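Side-chain contact in ferrichrome-binding protein (Bacillus subtilis subsp. subtilis, PDB 3G9Q), which binds iron(3+)-hydroxamate complexes, including ferrichrome, and passes them to the membrane-bound permease of an ABC transporter for iron import: residues G23-F28 with G54-G59. Residues are numbered along the deposited sequence; the frame is centred on the assembly and turned at random.
Sequences GYYGYF and GVENIG
Tyr25 meets Glu56 because its CG stands opposite the backbone N, beside the carbonyl carbon (chi1 173°), which carries the phenol out from the first turn of helix 25-31, while the glutamate chain, bent at chi2 (-95°), lifts its carboxylate to the phenol end of the ring. The pair is a worked example of how two long side chains can connect segments whose backbones stay well apart, for the CA atoms of Tyr25 and Glu56 are 10.6 Å from each other. Glu56 OE1 comes to the ring edge near the ring plane, 3.2 Å from Tyr25 CE1, and does not lie over a face. The carboxylate is turned almost perpendicular to the ring, with 89° between the planes. Tyr25 OH can make a weak hydrogen bond to Glu56 OE1 (3.2 Å), though not a settled one, since its proton has another acceptor within reach; Glu56 OE2 is 3.4 Å from Tyr25 OH. Little surface is buried between the segments, and the contact rests on these two residues.

Around the pair, Tyr48 meets the Tyr25 ring edge-to-face and its hydroxyl accepts a hydrogen bond from Gly26 N, while Val35 of strand 35-37 touches both Tyr25 and Glu56. Replacing Tyr25 with an alanine would probably leave Glu56 OE1 without this hydroxyl and open a gap beside Tyr48 and Val35. Next to Glu56, Asn57 forms backbone hydrogen bonds with Val36 and Ala38, tying the loop to the edge of the sheet. The contact thus joins the helix that follows strand 17-19 to the long loop after strand 35-37, two connections around the four-stranded parallel sheet in the N-terminal lobe of a two-lobed, helix-linked solute-binding protein of the FhuD fold.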
ATOM      1  N   GLY A  23      -2.910  -8.606  -2.254  1.00 56.98           N
ATOM      2  CA  GLY A  23      -1.801  -7.675  -2.365  1.00 49.20           C
ATOM      3  C   GLY A  23      -0.870  -7.777  -3.562  1.00 51.62           C
ATOM      4  O   GLY A  23       0.034  -6.942  -3.699  1.00 51.79           O
ATOM      5  N   TYR A  24      -1.066  -8.777  -4.422  1.00 42.28           N
ATOM      6  CA  TYR A  24      -0.216  -8.943  -5.602  1.00 40.94           C
ATOM      7  C   TYR A  24      -0.933  -8.691  -6.928  1.00 43.31           C
ATOM      8  O   TYR A  24      -0.281  -8.563  -7.972  1.00 45.64           O
ATOM      9  CB  TYR A  24       0.430 -10.341  -5.620  1.00 35.15           C
ATOM     10  CG  TYR A  24       1.364 -10.583  -4.452  1.00 45.74           C
ATOM     11  CD1 TYR A  24       2.162  -9.541  -3.952  1.00 53.03           C
ATOM     12  CD2 TYR A  24       1.451 -11.829  -3.840  1.00 35.15           C
ATOM     13  CE1 TYR A  24       3.016  -9.724  -2.871  1.00 46.68           C
ATOM     14  CE2 TYR A  24       2.303 -12.028  -2.761  1.00 55.60           C
ATOM     15  CZ  TYR A  24       3.082 -10.972  -2.276  1.00 56.91           C
ATOM     16  OH  TYR A  24       3.910 -11.156  -1.190  1.00 53.24           O
ATOM     17  N   TYR A  25      -2.265  -8.606  -6.894  1.00 41.75           N
ATOM     18  CA  TYR A  25      -3.053  -8.369  -8.110  1.00 36.65           C
ATOM     19  C   TYR A  25      -2.467  -7.260  -8.984  1.00 38.72           C
ATOM     20  O   TYR A  25      -2.268  -7.454 -10.188  1.00 38.25           O
ATOM     21  CB  TYR A  25      -4.511  -8.034  -7.760  1.00 32.47           C
ATOM     22  CG  TYR A  25      -5.319  -7.620  -8.961  1.00 26.28           C
ATOM     23  CD1 TYR A  25      -5.725  -8.554  -9.920  1.00 39.02           C
ATOM     24  CD2 TYR A  25      -5.594  -6.291  -9.191  1.00 19.81           C
ATOM     25  CE1 TYR A  25      -6.384  -8.160 -11.090  1.00 35.39           C
ATOM     26  CE2 TYR A  25      -6.240  -5.885 -10.334  1.00 40.39           C
ATOM     27  CZ  TYR A  25      -6.637  -6.815 -11.289  1.00 41.34           C
ATOM     28  OH  TYR A  25      -7.288  -6.365 -12.428  1.00 48.42           O
ATOM     29  N   GLY A  26      -2.196  -6.105  -8.373  1.00 33.82           N
ATOM     30  CA  GLY A  26      -1.625  -4.983  -9.105  1.00 35.53           C
ATOM     31  C   GLY A  26      -0.278  -5.257  -9.773  1.00 37.36           C
ATOM     32  O   GLY A  26       0.086  -4.574 -10.732  1.00 32.48           O
ATOM     33  N   TYR A  27       0.468  -6.240  -9.264  1.00 37.82           N
ATOM     34  CA  TYR A  27       1.776  -6.603  -9.830  1.00 48.73           C
ATOM     35  C   TYR A  27       1.638  -7.250 -11.204  1.00 48.68           C
ATOM     36  O   TYR A  27       2.344  -6.896 -12.148  1.00 46.04           O
ATOM     37  CB  TYR A  27       2.540  -7.587  -8.918  1.00 37.48           C
ATOM     38  CG  TYR A  27       3.132  -6.967  -7.676  1.00 40.68           C
ATOM     39  CD1 TYR A  27       2.367  -6.814  -6.532  1.00 35.39           C
ATOM     40  CD2 TYR A  27       4.437  -6.495  -7.660  1.00 30.50           C
ATOM     41  CE1 TYR A  27       2.876  -6.207  -5.409  1.00 30.86           C
ATOM     42  CE2 TYR A  27       4.959  -5.879  -6.537  1.00 24.81           C
ATOM     43  CZ  TYR A  27       4.175  -5.738  -5.414  1.00 38.49           C
ATOM     44  OH  TYR A  27       4.668  -5.121  -4.276  1.00 47.04           O
ATOM     45  N   PHE A  28       0.726  -8.211 -11.297  1.00 54.39           N
ATOM     46  CA  PHE A  28       0.489  -8.938 -12.529  1.00 48.43           C
ATOM     47  C   PHE A  28      -0.207  -8.009 -13.521  1.00 50.51           C
ATOM     48  O   PHE A  28       0.012  -8.106 -14.727  1.00 46.80           O
ATOM     49  CB  PHE A  28      -0.347 -10.191 -12.225  1.00 49.07           C
ATOM     50  CG  PHE A  28       0.445 -11.310 -11.572  1.00 47.87           C
ATOM     51  CD1 PHE A  28       0.922 -12.372 -12.321  1.00 46.60           C
ATOM     52  CD2 PHE A  28       0.762 -11.268 -10.219  1.00 53.05           C
ATOM     53  CE1 PHE A  28       1.706 -13.368 -11.734  1.00 43.31           C
ATOM     54  CE2 PHE A  28       1.546 -12.261  -9.631  1.00 43.92           C
ATOM     55  CZ  PHE A  28       2.015 -13.306 -10.390  1.00 47.00           C
ATOM     56  N   GLY A  54     -12.428  -5.407 -15.270  1.00 93.00           N
ATOM     57  CA  GLY A  54     -13.040  -6.077 -16.406  1.00 95.88           C
ATOM     58  C   GLY A  54     -13.068  -7.590 -16.512  1.00 95.73           C
ATOM     59  O   GLY A  54     -14.140  -8.198 -16.573  1.00 92.42           O
ATOM     60  N   VAL A  55     -11.899  -8.214 -16.523  1.00 93.74           N
ATOM     61  CA  VAL A  55     -11.841  -9.657 -16.688  1.00 95.77           C
ATOM     62  C   VAL A  55     -11.526 -10.553 -15.481  1.00 92.69           C
ATOM     63  O   VAL A  55     -10.666 -11.432 -15.584  1.00 99.80           O
ATOM     64  CB  VAL A  55     -10.847 -10.004 -17.834  1.00103.77           C
ATOM     65  CG1 VAL A  55     -11.330  -9.376 -19.146  1.00102.76           C
ATOM     66  CG2 VAL A  55      -9.447  -9.485 -17.494  1.00 96.62           C
ATOM     67  N   GLU A  56     -12.196 -10.357 -14.347  1.00 77.81           N
ATOM     68  CA  GLU A  56     -11.935 -11.235 -13.203  1.00 75.87           C
ATOM     69  C   GLU A  56     -13.103 -11.595 -12.307  1.00 69.46           C
ATOM     70  O   GLU A  56     -14.101 -10.886 -12.228  1.00 54.43           O
ATOM     71  CB  GLU A  56     -10.802 -10.709 -12.314  1.00 85.32           C
ATOM     72  CG  GLU A  56     -10.676  -9.217 -12.210  1.00 99.53           C
ATOM     73  CD  GLU A  56      -9.672  -8.682 -13.199  1.00113.89           C
ATOM     74  OE1 GLU A  56      -8.528  -9.193 -13.203  1.00124.20           O
ATOM     75  OE2 GLU A  56     -10.017  -7.756 -13.967  1.00122.65           O
ATOM     76  N   ASN A  57     -12.950 -12.732 -11.638  1.00 69.47           N
ATOM     77  CA  ASN A  57     -13.938 -13.251 -10.708  1.00 67.23           C
ATOM     78  C   ASN A  57     -13.439 -12.869  -9.304  1.00 63.23           C
ATOM     79  O   ASN A  57     -12.248 -12.613  -9.123  1.00 53.95           O
ATOM     80  CB  ASN A  57     -14.024 -14.784 -10.856  1.00 63.29           C
ATOM     81  CG  ASN A  57     -15.459 -15.288 -11.047  1.00 67.83           C
ATOM     82  OD1 ASN A  57     -15.790 -15.891 -12.078  1.00 55.56           O
ATOM     83  ND2 ASN A  57     -16.312 -15.047 -10.052  1.00 61.83           N
ATOM     84  N   ILE A  58     -14.345 -12.832  -8.328  1.00 59.84           N
ATOM     85  CA  ILE A  58     -13.994 -12.485  -6.954  1.00 61.29           C
ATOM     86  C   ILE A  58     -13.676 -13.736  -6.111  1.00 64.09           C
ATOM     87  O   ILE A  58     -13.122 -14.713  -6.622  1.00 56.41           O
ATOM     88  CB  ILE A  58     -15.135 -11.669  -6.274  1.00 70.78           C
ATOM     89  CG1 ILE A  58     -15.795 -10.718  -7.284  1.00 80.97           C
ATOM     90  CG2 ILE A  58     -14.573 -10.836  -5.129  1.00 65.62           C
ATOM     91  CD1 ILE A  58     -16.835 -11.371  -8.179  1.00 93.30           C
ATOM     92  N   GLY A  59     -14.023 -13.699  -4.825  1.00 63.82           N
ATOM     93  CA  GLY A  59     -13.756 -14.820  -3.932  1.00 61.35           C
ATOM     94  C   GLY A  59     -13.194 -14.281  -2.625  1.00 73.42           C
ATOM     95  O   GLY A  59     -13.131 -13.062  -2.460  1.00 74.24           O
TER